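Local coordinates for PDZ domain protein (PDB 4L8N) that is of unknown function but joins N- and C-terminal PDZ domains to a DUF4136 domain and binds a magnesium ion, at residues A[71-74]-A[78-81]; A[81-86]-A[91-96]. One frame throughout, in Å; residues are numbered along the deposited sequence.

Both contacts belong to the N-terminal PDZ domain and share strand 78-84, meeting at Leu81. Contact 1 lays 71-74, where helix 67-71 runs out into a loop, over that strand by van der Waals packing, one backbone carbonyl taking part, burying 147 Å². Contact 2 pairs the next part of the strand with 91-96 in a hairpin, burying 368 Å² and adding backbone hydrogen bonds to the apolar packing. Both are largely buried, but contact 2 also reaches the outer face of the sheet, where Gln92 is exposed and the pairing turns polar. Val79 ties the two together: its side chain serves contact 1, while its O probably accepts a hydrogen bond from Val95 N, 2.7 Å away.

Contact 1: A[71-74]-A[78-81]; sequences LNPA and DVLL
Val79 lays its CG2 methyl against the chain at the end of helix 67-71, touching both the peptide of Leu71 and the ring of Pro73. CG2 is 3.4 Å from Leu71 O and 4.0 Å from Pro73 CD, so one methyl touches both the carbonyl oxygen and the CD carbon of the ring. With CG1 anti to the backbone N (chi1 -159°), CG2 is the branch placed beside that nitrogen, on the side where the loop passes. Two residues further along the strand, Leu81 makes the second touch: its CD1 meets Leu71 CD2 at 4.0 Å, the two leucine side chains crossing at about a right angle. Leu71 therefore takes part twice, by its carbonyl at Val79 and by one methyl at Leu81. The packing is apolar apart from that carbonyl. Ile54 of strand 50-54 touches both Leu71 and Val79, and Ile51 backs Leu81, while Tyr16 of strand 8-18 also touches Leu71. Helix 67-71, by its place in the chain order, probably corresponds to the second helix of a PDZ domain, which in peptide-binding relatives flanks the ligand groove; here its C-terminal end rests on strand 78-84, and Pro73 O is hydrogen-bonded to Lys97 of strand 91-101.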
ATOM      1  N   LEU A  71      21.978 -20.363 -26.648  1.00 92.77           N
ATOM      2  CA  LEU A  71      21.518 -19.133 -27.285  1.00 90.76           C
ATOM      3  C   LEU A  71      22.656 -18.429 -28.013  1.00 97.61           C
ATOM      4  O   LEU A  71      22.392 -17.689 -28.961  1.00 96.94           O
ATOM      5  CB  LEU A  71      20.872 -18.181 -26.268  1.00 87.72           C
ATOM      6  CG  LEU A  71      19.395 -18.409 -26.007  1.00 89.83           C
ATOM      7  CD1 LEU A  71      18.932 -17.584 -24.836  1.00 87.69           C
ATOM      8  CD2 LEU A  71      18.552 -18.126 -27.255  1.00 89.32           C
ATOM      9  N   ASN A  72      23.918 -18.665 -27.584  1.00 96.05           N
ATOM     10  CA  ASN A  72      25.106 -18.105 -28.233  1.00 96.20           C
ATOM     11  C   ASN A  72      26.048 -19.259 -28.651  1.00101.97           C
ATOM     12  O   ASN A  72      27.085 -19.460 -28.004  1.00102.37           O
ATOM     13  CB  ASN A  72      25.809 -17.089 -27.331  1.00 95.66           C
ATOM     14  CG  ASN A  72      26.802 -16.233 -28.081  1.00119.31           C
ATOM     15  OD1 ASN A  72      26.460 -15.186 -28.650  1.00114.87           O
ATOM     16  ND2 ASN A  72      28.050 -16.668 -28.109  1.00109.27           N
ATOM     17  N   PRO A  73      25.703 -20.055 -29.703  1.00 99.93           N
ATOM     18  CA  PRO A  73      26.580 -21.179 -30.087  1.00102.76           C
ATOM     19  C   PRO A  73      27.915 -20.718 -30.661  1.00109.16           C
ATOM     20  O   PRO A  73      28.044 -19.575 -31.117  1.00105.79           O
ATOM     21  CB  PRO A  73      25.760 -21.943 -31.138  1.00105.10           C
ATOM     22  CG  PRO A  73      24.366 -21.414 -31.038  1.00107.06           C
ATOM     23  CD  PRO A  73      24.521 -19.991 -30.588  1.00100.38           C
ATOM     24  N   ALA A  74      28.922 -21.609 -30.610  1.00111.45           N
ATOM     25  CA  ALA A  74      30.257 -21.306 -31.130  1.00113.76           C
ATOM     26  C   ALA A  74      30.271 -21.369 -32.666  1.00121.36           C
ATOM     27  O   ALA A  74      30.443 -20.327 -33.317  1.00119.46           O
ATOM     28  CB  ALA A  74      31.288 -22.255 -30.536  1.00116.98           C
ATOM     29  N   ASP A  78      23.561 -17.911 -36.821  1.00108.32           N
ATOM     30  CA  ASP A  78      22.151 -17.537 -36.837  1.00105.20           C
ATOM     31  C   ASP A  78      21.383 -18.515 -35.963  1.00103.69           C
ATOM     32  O   ASP A  78      21.449 -19.720 -36.212  1.00106.46           O
ATOM     33  CB  ASP A  78      21.614 -17.509 -38.287  1.00108.73           C
ATOM     34  CG  ASP A  78      21.928 -16.238 -39.084  1.00127.01           C
ATOM     35  OD1 ASP A  78      22.793 -15.437 -38.631  1.00127.30           O
ATOM     36  OD2 ASP A  78      21.332 -16.054 -40.173  1.00135.96           O
ATOM     37  N   VAL A  79      20.699 -18.010 -34.910  1.00 92.25           N
ATOM     38  CA  VAL A  79      19.935 -18.835 -33.965  1.00 89.44           C
ATOM     39  C   VAL A  79      18.461 -18.842 -34.356  1.00 89.35           C
ATOM     40  O   VAL A  79      17.824 -17.783 -34.398  1.00 87.37           O
ATOM     41  CB  VAL A  79      20.111 -18.425 -32.473  1.00 90.62           C
ATOM     42  CG1 VAL A  79      19.746 -19.576 -31.540  1.00 90.58           C
ATOM     43  CG2 VAL A  79      21.531 -17.956 -32.190  1.00 90.72           C
ATOM     44  N   LEU A  80      17.930 -20.042 -34.644  1.00 84.88           N
ATOM     45  CA  LEU A  80      16.524 -20.249 -34.970  1.00 83.63           C
ATOM     46  C   LEU A  80      15.735 -20.407 -33.659  1.00 86.50           C
ATOM     47  O   LEU A  80      16.031 -21.288 -32.840  1.00 87.32           O
ATOM     48  CB  LEU A  80      16.303 -21.456 -35.906  1.00 85.60           C
ATOM     49  CG  LEU A  80      14.855 -21.675 -36.381  1.00 88.87           C
ATOM     50  CD1 LEU A  80      14.323 -20.469 -37.173  1.00 86.99           C
ATOM     51  CD2 LEU A  80      14.733 -22.935 -37.194  1.00 91.92           C
ATOM     52  N   LEU A  81      14.742 -19.532 -33.462  1.00 79.13           N
ATOM     53  CA  LEU A  81      13.946 -19.518 -32.248  1.00 75.66           C
ATOM     54  C   LEU A  81      12.491 -19.849 -32.510  1.00 76.71           C
ATOM     55  O   LEU A  81      11.911 -19.416 -33.504  1.00 76.30           O
ATOM     56  CB  LEU A  81      14.059 -18.120 -31.622  1.00 72.94           C
ATOM     57  CG  LEU A  81      14.920 -17.938 -30.363  1.00 76.40           C
ATOM     58  CD1 LEU A  81      16.279 -18.611 -30.469  1.00 77.96           C
ATOM     59  CD2 LEU A  81      15.094 -16.465 -30.049  1.00 75.53           C
TER

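Contact 2: A[81-86]-A[91-96]; sequences LTISNL and KQVLVK
Gln92 turns the edge of its amide to Thr82: OG1 of Thr82 donates to OE1 of Gln92 at 2.6 Å, in the carbonyl plane and on a lone pair, with an angle of 130° at OE1. The bend of the Gln92 chain at chi2 (-61°) folds the amide back over the neighbouring strand, where Leu80 packs beside its NE2. The amide of Asn85 comes near Lys91 where the strands part towards the connection, but its polar atoms are engaged elsewhere: OD1 accepts from the backbone N of Ser87 and of Ser88, an Asx turn at the start of the connection, and ND2 binds Asp49. These groups belong to the antiparallel hairpin of strands 78-84 and 91-101 of the PDZ sheet. Leu81 and Val93 form a hydrogen-bonded pair, each N to the other's O at 2.7 Å, and Ile83 N reaches Lys91 O at 2.8 Å with an angle of 166° at the hydrogen. On the face away from Thr82 and Gln92, CG1 of Ile83 meets CG2 of Val93 at 4.1 Å, and CD2 of Leu81 lies 4.3 Å from CG2 of Val95. Ile51 of strand 50-54 supports Leu81 and Ile83, while Ala40 and Ala43 of helix 39-43 cover Val95 and Val93 respectively.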
ATOM      1  N   LEU A  81      14.742 -19.532 -33.462  1.00 79.13           N
ATOM      2  CA  LEU A  81      13.946 -19.518 -32.248  1.00 75.66           C
ATOM      3  C   LEU A  81      12.491 -19.849 -32.510  1.00 76.71           C
ATOM      4  O   LEU A  81      11.911 -19.416 -33.504  1.00 76.30           O
ATOM      5  CB  LEU A  81      14.059 -18.120 -31.622  1.00 72.94           C
ATOM      6  CG  LEU A  81      14.920 -17.938 -30.363  1.00 76.40           C
ATOM      7  CD1 LEU A  81      16.279 -18.611 -30.469  1.00 77.96           C
ATOM      8  CD2 LEU A  81      15.094 -16.465 -30.049  1.00 75.53           C
ATOM      9  N   THR A  82      11.913 -20.633 -31.618  1.00 72.28           N
ATOM     10  CA  THR A  82      10.495 -20.944 -31.623  1.00 71.75           C
ATOM     11  C   THR A  82       9.926 -20.063 -30.541  1.00 72.61           C
ATOM     12  O   THR A  82      10.267 -20.241 -29.371  1.00 71.49           O
ATOM     13  CB  THR A  82      10.244 -22.437 -31.427  1.00 82.34           C
ATOM     14  OG1 THR A  82      10.878 -23.154 -32.497  1.00 86.00           O
ATOM     15  CG2 THR A  82       8.756 -22.775 -31.355  1.00 78.59           C
ATOM     16  N   ILE A  83       9.138 -19.057 -30.940  1.00 66.85           N
ATOM     17  CA  ILE A  83       8.578 -18.083 -30.026  1.00 63.99           C
ATOM     18  C   ILE A  83       7.078 -18.270 -29.830  1.00 68.83           C
ATOM     19  O   ILE A  83       6.377 -18.698 -30.740  1.00 70.39           O
ATOM     20  CB  ILE A  83       8.887 -16.635 -30.539  1.00 65.30           C
ATOM     21  CG1 ILE A  83      10.412 -16.299 -30.598  1.00 64.88           C
ATOM     22  CG2 ILE A  83       8.105 -15.563 -29.773  1.00 64.07           C
ATOM     23  CD1 ILE A  83      11.244 -16.356 -29.257  1.00 60.80           C
ATOM     24  N   SER A  84       6.595 -17.897 -28.637  1.00 63.82           N
ATOM     25  CA  SER A  84       5.188 -17.772 -28.320  1.00 62.43           C
ATOM     26  C   SER A  84       4.964 -16.425 -27.592  1.00 64.08           C
ATOM     27  O   SER A  84       5.824 -15.940 -26.841  1.00 61.98           O
ATOM     28  CB  SER A  84       4.657 -18.961 -27.523  1.00 65.20           C
ATOM     29  OG  SER A  84       4.892 -18.890 -26.128  1.00 69.10           O
ATOM     30  N   ASN A  85       3.816 -15.814 -27.875  1.00 60.62           N
ATOM     31  CA  ASN A  85       3.339 -14.574 -27.272  1.00 58.82           C
ATOM     32  C   ASN A  85       1.800 -14.527 -27.370  1.00 63.95           C
ATOM     33  O   ASN A  85       1.162 -15.548 -27.656  1.00 65.93           O
ATOM     34  CB  ASN A  85       3.991 -13.363 -27.936  1.00 58.69           C
ATOM     35  CG  ASN A  85       3.839 -13.317 -29.420  1.00 69.78           C
ATOM     36  OD1 ASN A  85       2.812 -13.690 -29.973  1.00 73.14           O
ATOM     37  ND2 ASN A  85       4.882 -12.906 -30.100  1.00 63.74           N
ATOM     38  N   LEU A  86       1.211 -13.352 -27.151  1.00 59.24           N
ATOM     39  CA  LEU A  86      -0.237 -13.149 -27.183  1.00 58.76           C
ATOM     40  C   LEU A  86      -0.787 -13.040 -28.626  1.00 70.15           C
ATOM     41  O   LEU A  86      -1.988 -13.218 -28.823  1.00 72.33           O
ATOM     42  CB  LEU A  86      -0.614 -11.919 -26.337  1.00 55.60           C
ATOM     43  CG  LEU A  86      -0.235 -11.980 -24.831  1.00 55.63           C
ATOM     44  CD1 LEU A  86      -0.573 -10.657 -24.130  1.00 52.40           C
ATOM     45  CD2 LEU A  86      -0.936 -13.129 -24.128  1.00 55.40           C
ATOM     46  N   LYS A  91       5.700 -19.620 -33.553  1.00 80.60           N
ATOM     47  CA  LYS A  91       6.315 -18.767 -34.575  1.00 78.90           C
ATOM     48  C   LYS A  91       7.810 -19.091 -34.704  1.00 81.11           C
ATOM     49  O   LYS A  91       8.502 -19.259 -33.696  1.00 79.38           O
ATOM     50  CB  LYS A  91       6.091 -17.292 -34.178  1.00 78.85           C
ATOM     51  CG  LYS A  91       6.770 -16.198 -34.978  1.00 90.96           C
ATOM     52  CD  LYS A  91       6.772 -14.945 -34.091  1.00100.05           C
ATOM     53  CE  LYS A  91       6.702 -13.640 -34.845  1.00109.55           C
ATOM     54  NZ  LYS A  91       6.079 -12.571 -34.016  1.00110.53           N
ATOM     55  N   GLN A  92       8.298 -19.210 -35.948  1.00 78.30           N
ATOM     56  CA  GLN A  92       9.718 -19.447 -36.198  1.00 78.11           C
ATOM     57  C   GLN A  92      10.408 -18.115 -36.441  1.00 79.06           C
ATOM     58  O   GLN A  92       9.926 -17.319 -37.245  1.00 78.30           O
ATOM     59  CB  GLN A  92       9.938 -20.414 -37.369  1.00 81.76           C
ATOM     60  CG  GLN A  92       9.503 -21.858 -37.086  1.00 86.76           C
ATOM     61  CD  GLN A  92      10.249 -22.503 -35.937  1.00 96.54           C
ATOM     62  OE1 GLN A  92       9.760 -22.535 -34.798  1.00 90.17           O
ATOM     63  NE2 GLN A  92      11.430 -23.054 -36.214  1.00 80.20           N
ATOM     64  N   VAL A  93      11.484 -17.830 -35.698  1.00 74.35           N
ATOM     65  CA  VAL A  93      12.215 -16.571 -35.868  1.00 73.51           C
ATOM     66  C   VAL A  93      13.723 -16.864 -35.981  1.00 80.80           C
ATOM     67  O   VAL A  93      14.303 -17.406 -35.033  1.00 82.15           O
ATOM     68  CB  VAL A  93      11.941 -15.515 -34.752  1.00 74.63           C
ATOM     69  CG1 VAL A  93      12.671 -14.210 -35.054  1.00 73.91           C
ATOM     70  CG2 VAL A  93      10.449 -15.251 -34.542  1.00 72.92           C
ATOM     71  N   LEU A  94      14.354 -16.494 -37.119  1.00 76.58           N
ATOM     72  CA  LEU A  94      15.793 -16.650 -37.247  1.00 77.29           C
ATOM     73  C   LEU A  94      16.482 -15.352 -36.797  1.00 80.23           C
ATOM     74  O   LEU A  94      16.353 -14.306 -37.458  1.00 79.04           O
ATOM     75  CB  LEU A  94      16.214 -17.025 -38.670  1.00 79.83           C
ATOM     76  CG  LEU A  94      17.711 -17.314 -38.846  1.00 86.33           C
ATOM     77  CD1 LEU A  94      18.072 -18.703 -38.327  1.00 88.47           C
ATOM     78  CD2 LEU A  94      18.115 -17.184 -40.285  1.00 91.59           C
ATOM     79  N   VAL A  95      17.230 -15.426 -35.684  1.00 75.14           N
ATOM     80  CA  VAL A  95      17.898 -14.246 -35.154  1.00 72.56           C
ATOM     81  C   VAL A  95      19.387 -14.281 -35.520  1.00 79.57           C
ATOM     82  O   VAL A  95      20.120 -15.176 -35.105  1.00 79.55           O
ATOM     83  CB  VAL A  95      17.648 -14.081 -33.626  1.00 73.34           C
ATOM     84  CG1 VAL A  95      18.461 -12.935 -33.032  1.00 71.80           C
ATOM     85  CG2 VAL A  95      16.173 -13.876 -33.348  1.00 71.43           C
ATOM     86  N   LYS A  96      19.828 -13.262 -36.278  1.00 78.46           N
ATOM     87  CA  LYS A  96      21.225 -13.087 -36.657  1.00 80.16           C
ATOM     88  C   LYS A  96      21.968 -12.520 -35.442  1.00 85.03           C
ATOM     89  O   LYS A  96      21.354 -11.838 -34.610  1.00 84.68           O
ATOM     90  CB  LYS A  96      21.365 -12.202 -37.921  1.00 83.23           C
ATOM     91  CG  LYS A  96      20.612 -12.775 -39.138  1.00102.67           C
ATOM     92  CD  LYS A  96      21.042 -12.222 -40.500  1.00113.91           C
ATOM     93  CE  LYS A  96      20.467 -13.081 -41.617  1.00127.60           C
ATOM     94  NZ  LYS A  96      21.022 -12.741 -42.957  1.00133.92           N
TER